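Local atomic coordinates of hydrazine synthase subunit gamma (Candidatus Kuenenia stuttgartiensis, PDB entry 5C2V), a protein that forms part of the hydrazine synthase complex, where it carries two c-type hemes and reduces nitric oxide to hydroxylamine, the first half-reaction of hydrazine synthesis. Residues V214-N228 with N244-F256. Sequence-based numbering, arbitrary orientation.
Sequences VGVNGFRSTPGKVFN and NTPIIGLDLVKEF. With HEC (heme c), chain B.
Phe219 holds CG anti to the backbone N (chi1 -171°), which sets its ring against 244-256, and Lys254, its chain extended beyond CG, lays its CE methylene over one face of that ring. The resulting CH-pi contact puts Lys254 CE 3.8 Å from the centroid of the Phe219 ring, shifted toward the rim. Leu252 O lies at the edge of the same ring, in its plane. Two waters bridge the segments beside this ring: one accepts from Arg220 N and donates to Asp251 O, the other donates to Leu252 O and accepts a weak bond from Arg220 NE.

Leu250 reaches into the bend of 214-228, its CD2 3.5 Å from Gly215 CA and 3.6 Å from Gly224 CA. Both segments are irregular loops flanking helix 229-234 in the cytochrome c lobe of heme 2; 244-256 runs on to Phe256, which lines that heme's pocket and stacks on His272. The direct hydrogen bond across the contact, Phe227 N to Ile247 O (3.1 Å, 154° at the hydrogen), lies just before the helix, where Asn228 is the N-cap, its OD1 hydrogen-bonded to Ser230 OG and weakly to Ala231 N. Val226 CA adds a C-H...O contact to Ile247 O at 3.4 Å. Val226 CG2 meets Ile248 CG2 at 4.0 Å, while the side chains of Asn228 and Ile247 cross at about a right angle, with Asn228 CB against Ile247 CG2. Tyr582 of the alpha subunit packs on Thr222, Leu250 and Leu252, and Thr222 OG1 is hydrogen-bonded to Tyr578 O of the same subunit.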
ATOM      1  N   VAL C 214      -9.986  21.331 -48.926  1.00 49.03           N
ATOM      2  CA  VAL C 214      -9.502  20.028 -49.368  1.00 57.04           C
ATOM      3  C   VAL C 214      -8.148  19.679 -48.761  1.00 52.97           C
ATOM      4  O   VAL C 214      -7.566  20.467 -48.015  1.00 53.59           O
ATOM      5  CB  VAL C 214      -9.386  19.967 -50.904  1.00 55.90           C
ATOM      6  CG1 VAL C 214     -10.760  20.091 -51.543  1.00 37.54           C
ATOM      7  CG2 VAL C 214      -8.455  21.058 -51.409  1.00 47.64           C
ATOM      8  N   GLY C 215      -7.652  18.490 -49.092  1.00 50.84           N
ATOM      9  CA  GLY C 215      -6.384  18.018 -48.571  1.00 47.37           C
ATOM     10  C   GLY C 215      -5.209  18.407 -49.444  1.00 64.05           C
ATOM     11  O   GLY C 215      -5.383  19.024 -50.495  1.00 78.25           O
ATOM     12  N   VAL C 216      -4.010  18.038 -49.007  1.00 62.94           N
ATOM     13  CA  VAL C 216      -2.796  18.371 -49.741  1.00 68.01           C
ATOM     14  C   VAL C 216      -2.727  17.608 -51.063  1.00 59.00           C
ATOM     15  O   VAL C 216      -2.109  18.067 -52.022  1.00 68.11           O
ATOM     16  CB  VAL C 216      -1.530  18.078 -48.902  1.00 58.89           C
ATOM     17  CG1 VAL C 216      -1.511  18.948 -47.654  1.00 54.43           C
ATOM     18  CG2 VAL C 216      -1.458  16.604 -48.526  1.00 52.07           C
ATOM     19  N   ASN C 217      -3.364  16.441 -51.106  1.00 59.33           N
ATOM     20  CA  ASN C 217      -3.423  15.645 -52.326  1.00 61.59           C
ATOM     21  C   ASN C 217      -4.715  15.891 -53.105  1.00 63.53           C
ATOM     22  O   ASN C 217      -4.982  15.225 -54.105  1.00 70.19           O
ATOM     23  CB  ASN C 217      -3.273  14.158 -52.006  1.00 68.95           C
ATOM     24  CG  ASN C 217      -2.673  13.372 -53.157  1.00 92.86           C
ATOM     25  OD1 ASN C 217      -2.016  13.937 -54.033  1.00 99.15           O
ATOM     26  ND2 ASN C 217      -2.892  12.062 -53.160  1.00 92.91           N
ATOM     27  N   GLY C 218      -5.517  16.844 -52.639  1.00 56.07           N
ATOM     28  CA  GLY C 218      -6.783  17.153 -53.281  1.00 43.98           C
ATOM     29  C   GLY C 218      -7.993  16.647 -52.520  1.00 52.83           C
ATOM     30  O   GLY C 218      -7.885  16.259 -51.357  1.00 60.38           O
ATOM     31  N   PHE C 219      -9.151  16.678 -53.175  1.00 61.92           N
ATOM     32  CA  PHE C 219     -10.412  16.266 -52.564  1.00 46.55           C
ATOM     33  C   PHE C 219     -10.337  14.843 -52.013  1.00 55.48           C
ATOM     34  O   PHE C 219      -9.728  13.965 -52.626  1.00 47.86           O
ATOM     35  CB  PHE C 219     -11.551  16.382 -53.583  1.00 48.53           C
ATOM     36  CG  PHE C 219     -12.924  16.197 -52.995  1.00 47.61           C
ATOM     37  CD1 PHE C 219     -13.402  17.068 -52.029  1.00 36.92           C
ATOM     38  CD2 PHE C 219     -13.743  15.166 -53.425  1.00 53.94           C
ATOM     39  CE1 PHE C 219     -14.667  16.903 -51.492  1.00 44.43           C
ATOM     40  CE2 PHE C 219     -15.008  14.998 -52.894  1.00 47.35           C
ATOM     41  CZ  PHE C 219     -15.470  15.866 -51.926  1.00 53.20           C
ATOM     42  N   ARG C 220     -10.947  14.640 -50.846  1.00 48.74           N
ATOM     43  CA  ARG C 220     -10.981  13.341 -50.168  1.00 55.47           C
ATOM     44  C   ARG C 220      -9.597  12.810 -49.801  1.00 50.77           C
ATOM     45  O   ARG C 220      -9.393  11.598 -49.726  1.00 48.01           O
ATOM     46  CB  ARG C 220     -11.715  12.307 -51.029  1.00 53.78           C
ATOM     47  CG  ARG C 220     -13.214  12.521 -51.117  1.00 54.50           C
ATOM     48  CD  ARG C 220     -13.830  11.666 -52.211  1.00 53.42           C
ATOM     49  NE  ARG C 220     -15.285  11.775 -52.233  1.00 69.80           N
ATOM     50  CZ  ARG C 220     -16.057  11.291 -53.200  1.00 53.52           C
ATOM     51  NH1 ARG C 220     -15.513  10.666 -54.237  1.00 57.71           N
ATOM     52  NH2 ARG C 220     -17.373  11.434 -53.135  1.00 48.89           N
ATOM     53  N   SER C 221      -8.648  13.713 -49.569  1.00 48.42           N
ATOM     54  CA  SER C 221      -7.317  13.308 -49.130  1.00 55.00           C
ATOM     55  C   SER C 221      -6.993  13.878 -47.752  1.00 48.98           C
ATOM     56  O   SER C 221      -7.784  14.627 -47.181  1.00 47.14           O
ATOM     57  CB  SER C 221      -6.260  13.747 -50.143  1.00 45.98           C
ATOM     58  OG  SER C 221      -6.140  15.159 -50.178  1.00 51.30           O
ATOM     59  N   THR C 222      -5.827  13.519 -47.226  1.00 43.37           N
ATOM     60  CA  THR C 222      -5.404  13.967 -45.903  1.00 50.84           C
ATOM     61  C   THR C 222      -3.882  14.129 -45.874  1.00 51.33           C
ATOM     62  O   THR C 222      -3.169  13.405 -46.573  1.00 59.35           O
ATOM     63  CB  THR C 222      -5.876  12.972 -44.808  1.00 46.56           C
ATOM     64  OG1 THR C 222      -5.628  13.513 -43.504  1.00 54.30           O
ATOM     65  CG2 THR C 222      -5.171  11.630 -44.947  1.00 37.56           C
ATOM     66  N   PRO C 223      -3.369  15.088 -45.083  1.00 50.95           N
ATOM     67  CA  PRO C 223      -4.081  16.057 -44.242  1.00 52.61           C
ATOM     68  C   PRO C 223      -4.547  17.288 -45.011  1.00 52.47           C
ATOM     69  O   PRO C 223      -4.304  17.399 -46.212  1.00 58.42           O
ATOM     70  CB  PRO C 223      -3.029  16.441 -43.205  1.00 32.27           C
ATOM     71  CG  PRO C 223      -1.752  16.368 -43.965  1.00 35.29           C
ATOM     72  CD  PRO C 223      -1.908  15.214 -44.931  1.00 38.67           C
ATOM     73  N   GLY C 224      -5.204  18.206 -44.310  1.00 41.93           N
ATOM     74  CA  GLY C 224      -5.696  19.424 -44.923  1.00 44.56           C
ATOM     75  C   GLY C 224      -4.583  20.394 -45.259  1.00 53.75           C
ATOM     76  O   GLY C 224      -3.497  20.337 -44.682  1.00 50.85           O
ATOM     77  N   LYS C 225      -4.864  21.297 -46.190  1.00 51.36           N
ATOM     78  CA  LYS C 225      -3.900  22.308 -46.601  1.00 47.38           C
ATOM     79  C   LYS C 225      -4.369  23.667 -46.108  1.00 55.35           C
ATOM     80  O   LYS C 225      -5.564  23.880 -45.901  1.00 55.94           O
ATOM     81  CB  LYS C 225      -3.725  22.326 -48.121  1.00 65.56           C
ATOM     82  CG  LYS C 225      -4.889  22.951 -48.875  1.00 71.31           C
ATOM     83  CD  LYS C 225      -4.524  23.248 -50.321  1.00 65.20           C
ATOM     84  CE  LYS C 225      -4.150  21.982 -51.072  1.00 75.74           C
ATOM     85  NZ  LYS C 225      -3.844  22.259 -52.503  1.00 83.46           N
ATOM     86  N   VAL C 226      -3.432  24.587 -45.905  1.00 55.17           N
ATOM     87  CA  VAL C 226      -3.797  25.896 -45.392  1.00 58.00           C
ATOM     88  C   VAL C 226      -4.501  26.679 -46.493  1.00 59.35           C
ATOM     89  O   VAL C 226      -3.922  26.943 -47.547  1.00 46.29           O
ATOM     90  CB  VAL C 226      -2.562  26.678 -44.906  1.00 48.63           C
ATOM     91  CG1 VAL C 226      -2.975  28.022 -44.325  1.00 56.60           C
ATOM     92  CG2 VAL C 226      -1.784  25.862 -43.885  1.00 58.45           C
ATOM     93  N   PHE C 227      -5.753  27.046 -46.243  1.00 46.50           N
ATOM     94  CA  PHE C 227      -6.536  27.774 -47.233  1.00 55.25           C
ATOM     95  C   PHE C 227      -6.435  29.278 -47.022  1.00 64.49           C
ATOM     96  O   PHE C 227      -6.873  30.062 -47.862  1.00 61.22           O
ATOM     97  CB  PHE C 227      -8.003  27.330 -47.197  1.00 61.03           C
ATOM     98  CG  PHE C 227      -8.691  27.582 -45.881  1.00 64.73           C
ATOM     99  CD1 PHE C 227      -9.233  28.824 -45.589  1.00 46.53           C
ATOM    100  CD2 PHE C 227      -8.815  26.569 -44.946  1.00 50.77           C
ATOM    101  CE1 PHE C 227      -9.869  29.055 -44.387  1.00 54.79           C
ATOM    102  CE2 PHE C 227      -9.458  26.794 -43.743  1.00 53.49           C
ATOM    103  CZ  PHE C 227      -9.982  28.039 -43.462  1.00 48.04           C
ATOM    104  N   ASN C 228      -5.856  29.674 -45.895  1.00 43.73           N
ATOM    105  CA  ASN C 228      -5.689  31.086 -45.600  1.00 48.37           C
ATOM    106  C   ASN C 228      -4.307  31.531 -46.052  1.00 65.48           C
ATOM    107  O   ASN C 228      -3.296  31.158 -45.457  1.00 64.24           O
ATOM    108  CB  ASN C 228      -5.892  31.349 -44.106  1.00 48.96           C
ATOM    109  CG  ASN C 228      -6.182  32.808 -43.802  1.00 67.24           C
ATOM    110  OD1 ASN C 228      -5.824  33.699 -44.570  1.00 76.16           O
ATOM    111  ND2 ASN C 228      -6.838  33.056 -42.673  1.00 63.57           N
ATOM    112  N   ASN C 244      -8.690  31.947 -33.288  1.00 55.68           N
ATOM    113  CA  ASN C 244     -10.139  32.092 -33.225  1.00 59.54           C
ATOM    114  C   ASN C 244     -10.825  31.217 -34.265  1.00 49.71           C
ATOM    115  O   ASN C 244     -11.942  30.741 -34.056  1.00 54.52           O
ATOM    116  CB  ASN C 244     -10.544  33.556 -33.424  1.00 63.71           C
ATOM    117  CG  ASN C 244     -10.214  34.424 -32.226  1.00 63.62           C
ATOM    118  OD1 ASN C 244     -10.380  34.008 -31.078  1.00 55.72           O
ATOM    119  ND2 ASN C 244      -9.743  35.639 -32.485  1.00 58.97           N
ATOM    120  N   THR C 245     -10.149  31.017 -35.394  1.00 42.34           N
ATOM    121  CA  THR C 245     -10.694  30.244 -36.507  1.00 54.31           C
ATOM    122  C   THR C 245      -9.646  29.296 -37.082  1.00 54.57           C
ATOM    123  O   THR C 245      -8.454  29.601 -37.058  1.00 55.69           O
ATOM    124  CB  THR C 245     -11.196  31.159 -37.641  1.00 53.40           C
ATOM    125  OG1 THR C 245     -10.076  31.697 -38.356  1.00 62.53           O
ATOM    126  CG2 THR C 245     -12.012  32.299 -37.079  1.00 49.91           C
ATOM    127  N   PRO C 246     -10.086  28.139 -37.600  1.00 45.99           N
ATOM    128  CA  PRO C 246      -9.159  27.211 -38.258  1.00 44.12           C
ATOM    129  C   PRO C 246      -8.673  27.728 -39.609  1.00 43.01           C
ATOM    130  O   PRO C 246      -9.466  28.270 -40.379  1.00 65.42           O
ATOM    131  CB  PRO C 246     -10.001  25.945 -38.433  1.00 54.74           C
ATOM    132  CG  PRO C 246     -11.404  26.441 -38.500  1.00 43.97           C
ATOM    133  CD  PRO C 246     -11.458  27.603 -37.551  1.00 51.21           C
ATOM    134  N   ILE C 247      -7.383  27.569 -39.886  1.00 44.97           N
ATOM    135  CA  ILE C 247      -6.838  27.892 -41.199  1.00 39.65           C
ATOM    136  C   ILE C 247      -6.697  26.641 -42.070  1.00 42.13           C
ATOM    137  O   ILE C 247      -6.197  26.712 -43.192  1.00 55.77           O
ATOM    138  CB  ILE C 247      -5.476  28.610 -41.092  1.00 56.84           C
ATOM    139  CG1 ILE C 247      -4.487  27.786 -40.267  1.00 56.93           C
ATOM    140  CG2 ILE C 247      -5.653  29.994 -40.485  1.00 37.21           C
ATOM    141  CD1 ILE C 247      -3.158  28.485 -40.047  1.00 46.92           C
ATOM    142  N   ILE C 248      -7.135  25.499 -41.544  1.00 40.24           N
ATOM    143  CA  ILE C 248      -7.135  24.244 -42.298  1.00 49.27           C
ATOM    144  C   ILE C 248      -8.477  23.529 -42.176  1.00 41.57           C
ATOM    145  O   ILE C 248      -9.315  23.901 -41.355  1.00 51.99           O
ATOM    146  CB  ILE C 248      -6.026  23.279 -41.825  1.00 51.90           C
ATOM    147  CG1 ILE C 248      -6.299  22.810 -40.394  1.00 49.05           C
ATOM    148  CG2 ILE C 248      -4.653  23.928 -41.941  1.00 63.11           C
ATOM    149  CD1 ILE C 248      -5.299  21.794 -39.885  1.00 55.62           C
ATOM    150  N   GLY C 249      -8.681  22.507 -43.004  1.00 38.62           N
ATOM    151  CA  GLY C 249      -9.877  21.687 -42.915  1.00 42.09           C
ATOM    152  C   GLY C 249     -10.013  20.668 -44.034  1.00 43.92           C
ATOM    153  O   GLY C 249      -9.351  20.771 -45.068  1.00 43.43           O
ATOM    154  N   LEU C 250     -10.871  19.676 -43.819  1.00 43.53           N
ATOM    155  CA  LEU C 250     -11.201  18.707 -44.854  1.00 36.48           C
ATOM    156  C   LEU C 250     -12.711  18.621 -45.020  1.00 55.67           C
ATOM    157  O   LEU C 250     -13.404  18.107 -44.149  1.00 51.23           O
ATOM    158  CB  LEU C 250     -10.632  17.328 -44.513  1.00 42.88           C
ATOM    159  CG  LEU C 250      -9.113  17.207 -44.430  1.00 53.04           C
ATOM    160  CD1 LEU C 250      -8.704  15.845 -43.889  1.00 39.98           C
ATOM    161  CD2 LEU C 250      -8.517  17.439 -45.800  1.00 39.73           C
ATOM    162  N   ASP C 251     -13.215  19.097 -46.155  1.00 55.86           N
ATOM    163  CA  ASP C 251     -14.652  19.105 -46.406  1.00 43.82           C
ATOM    164  C   ASP C 251     -15.087  17.881 -47.203  1.00 46.12           C
ATOM    165  O   ASP C 251     -14.357  17.396 -48.066  1.00 45.12           O
ATOM    166  CB  ASP C 251     -15.064  20.379 -47.144  1.00 51.20           C
ATOM    167  CG  ASP C 251     -15.055  21.605 -46.249  1.00 59.66           C
ATOM    168  OD1 ASP C 251     -15.117  21.444 -45.012  1.00 55.38           O
ATOM    169  OD2 ASP C 251     -14.995  22.732 -46.789  1.00 48.33           O
ATOM    170  N   LEU C 252     -16.279  17.379 -46.901  1.00 42.61           N
ATOM    171  CA  LEU C 252     -16.826  16.246 -47.636  1.00 66.46           C
ATOM    172  C   LEU C 252     -17.513  16.698 -48.925  1.00 64.85           C
ATOM    173  O   LEU C 252     -17.799  15.883 -49.800  1.00 51.47           O
ATOM    174  CB  LEU C 252     -17.804  15.458 -46.762  1.00 54.04           C
ATOM    175  CG  LEU C 252     -17.235  14.211 -46.075  1.00 49.00           C
ATOM    176  CD1 LEU C 252     -16.037  14.555 -45.202  1.00 44.38           C
ATOM    177  CD2 LEU C 252     -18.312  13.496 -45.270  1.00 53.35           C
ATOM    178  N   VAL C 253     -17.774  18.000 -49.036  1.00 62.30           N
ATOM    179  CA  VAL C 253     -18.391  18.564 -50.236  1.00 41.76           C
ATOM    180  C   VAL C 253     -17.708  19.865 -50.654  1.00 63.95           C
ATOM    181  O   VAL C 253     -17.133  20.570 -49.822  1.00 61.66           O
ATOM    182  CB  VAL C 253     -19.898  18.839 -50.034  1.00 54.22           C
ATOM    183  CG1 VAL C 253     -20.650  17.549 -49.733  1.00 26.99           C
ATOM    184  CG2 VAL C 253     -20.110  19.859 -48.928  1.00 39.68           C
ATOM    185  N   LYS C 254     -17.753  20.168 -51.947  1.00 61.84           N
ATOM    186  CA  LYS C 254     -17.167  21.402 -52.465  1.00 51.86           C
ATOM    187  C   LYS C 254     -18.161  22.556 -52.587  1.00 53.34           C
ATOM    188  O   LYS C 254     -17.761  23.699 -52.808  1.00 48.95           O
ATOM    189  CB  LYS C 254     -16.531  21.146 -53.832  1.00 49.30           C
ATOM    190  CG  LYS C 254     -15.635  19.925 -53.883  1.00 48.18           C
ATOM    191  CD  LYS C 254     -15.062  19.731 -55.275  1.00 64.00           C
ATOM    192  CE  LYS C 254     -14.155  18.516 -55.330  1.00 69.20           C
ATOM    193  NZ  LYS C 254     -13.526  18.357 -56.669  1.00 64.51           N
ATOM    194  N   GLU C 255     -19.450  22.267 -52.436  1.00 58.65           N
ATOM    195  CA  GLU C 255     -20.481  23.268 -52.702  1.00 57.11           C
ATOM    196  C   GLU C 255     -21.388  23.495 -51.497  1.00 48.75           C
ATOM    197  O   GLU C 255     -21.620  22.582 -50.706  1.00 40.50           O
ATOM    198  CB  GLU C 255     -21.314  22.857 -53.918  1.00 52.09           C
ATOM    199  CG  GLU C 255     -20.508  22.701 -55.197  1.00 61.84           C
ATOM    200  CD  GLU C 255     -21.375  22.389 -56.399  1.00 65.87           C
ATOM    201  OE1 GLU C 255     -22.590  22.163 -56.214  1.00 67.12           O
ATOM    202  OE2 GLU C 255     -20.843  22.370 -57.529  1.00 65.86           O
ATOM    203  N   PHE C 256     -21.904  24.715 -51.364  1.00 49.53           N
ATOM    204  CA  PHE C 256     -22.657  25.090 -50.171  1.00 49.48           C
ATOM    205  C   PHE C 256     -23.885  25.950 -50.461  1.00 52.55           C
ATOM    206  O   PHE C 256     -23.927  26.689 -51.444  1.00 56.43           O
ATOM    207  CB  PHE C 256     -21.741  25.828 -49.191  1.00 57.91           C
ATOM    208  CG  PHE C 256     -20.436  25.130 -48.942  1.00 55.35           C
ATOM    209  CD1 PHE C 256     -20.352  24.097 -48.024  1.00 50.00           C
ATOM    210  CD2 PHE C 256     -19.294  25.501 -49.633  1.00 51.04           C
ATOM    211  CE1 PHE C 256     -19.152  23.448 -47.798  1.00 44.47           C
ATOM    212  CE2 PHE C 256     -18.092  24.857 -49.411  1.00 57.27           C
ATOM    213  CZ  PHE C 256     -18.022  23.830 -48.492  1.00 48.91           C
TER
HETATM  214 FE   HEC B 405     -21.502  35.368 -51.660  1.00 58.21          FE
HETATM  215  CHA HEC B 405     -21.258  33.632 -48.705  1.00 57.52           C
HETATM  216  CHB HEC B 405     -20.918  38.298 -49.994  1.00 75.30           C
HETATM  217  CHC HEC B 405     -21.015  36.984 -54.666  1.00 62.68           C
HETATM  218  CHD HEC B 405     -22.445  32.545 -53.328  1.00 67.47           C
HETATM  219  NA  HEC B 405     -21.128  35.871 -49.710  1.00 62.85           N
HETATM  220  C1A HEC B 405     -21.124  35.002 -48.636  1.00 62.98           C
HETATM  221  C2A HEC B 405     -20.951  35.789 -47.430  1.00 69.06           C
HETATM  222  C3A HEC B 405     -20.857  37.074 -47.783  1.00 67.27           C
HETATM  223  C4A HEC B 405     -20.965  37.155 -49.226  1.00 59.51           C
HETATM  224  CMA HEC B 405     -20.668  38.267 -46.820  1.00 49.46           C
HETATM  225  CAA HEC B 405     -20.891  35.239 -45.988  1.00 55.20           C
HETATM  226  CBA HEC B 405     -22.262  34.698 -45.591  1.00 64.04           C
HETATM  227  CGA HEC B 405     -22.158  33.953 -44.286  1.00 51.92           C
HETATM  228  O1A HEC B 405     -23.216  33.679 -43.665  1.00 54.38           O
HETATM  229  O2A HEC B 405     -21.016  33.637 -43.864  1.00 55.21           O
HETATM  230  NB  HEC B 405     -21.123  37.311 -52.233  1.00 61.45           N
HETATM  231  C1B HEC B 405     -20.766  38.326 -51.365  1.00 62.84           C
HETATM  232  C2B HEC B 405     -20.200  39.407 -52.146  1.00 53.68           C
HETATM  233  C3B HEC B 405     -20.233  39.046 -53.437  1.00 67.28           C
HETATM  234  C4B HEC B 405     -20.810  37.717 -53.516  1.00 53.54           C
HETATM  235  CMB HEC B 405     -19.677  40.739 -51.563  1.00 59.26           C
HETATM  236  CAB HEC B 405     -19.737  39.871 -54.648  1.00 65.28           C
HETATM  237  CBB HEC B 405     -18.195  39.961 -54.643  1.00 55.64           C
HETATM  238  NC  HEC B 405     -21.695  34.861 -53.634  1.00 69.64           N
HETATM  239  C1C HEC B 405     -21.442  35.673 -54.723  1.00 68.61           C
HETATM  240  C2C HEC B 405     -21.592  34.869 -55.921  1.00 68.70           C
HETATM  241  C3C HEC B 405     -22.098  33.684 -55.556  1.00 70.85           C
HETATM  242  C4C HEC B 405     -22.098  33.628 -54.107  1.00 62.50           C
HETATM  243  CMC HEC B 405     -21.552  35.430 -57.360  1.00 68.70           C
HETATM  244  CAC HEC B 405     -22.490  32.517 -56.494  1.00 70.71           C
HETATM  245  CBC HEC B 405     -21.240  31.937 -57.192  1.00 67.89           C
HETATM  246  ND  HEC B 405     -21.872  33.391 -51.086  1.00 51.71           N
HETATM  247  C1D HEC B 405     -22.101  32.371 -52.005  1.00 63.91           C
HETATM  248  C2D HEC B 405     -21.915  31.096 -51.344  1.00 66.86           C
HETATM  249  C3D HEC B 405     -21.547  31.443 -49.894  1.00 70.12           C
HETATM  250  C4D HEC B 405     -21.542  32.888 -49.832  1.00 59.79           C
HETATM  251  CMD HEC B 405     -22.064  29.691 -51.968  1.00 51.57           C
HETATM  252  CAD HEC B 405     -21.230  30.466 -48.740  1.00 60.49           C
HETATM  253  CBD HEC B 405     -19.934  29.726 -49.049  1.00 55.74           C
HETATM  254  CGD HEC B 405     -19.451  29.009 -47.818  1.00 61.49           C
HETATM  255  O1D HEC B 405     -18.357  28.390 -47.874  1.00 42.14           O
HETATM  256  O2D HEC B 405     -20.161  29.060 -46.779  1.00 50.98           O
HETATM  257  O   HOH W   1     -11.625  16.658 -49.152  1.00 53.58           O
HETATM  258  O   HOH W   2     -16.041  13.789 -49.587  1.00 60.70           O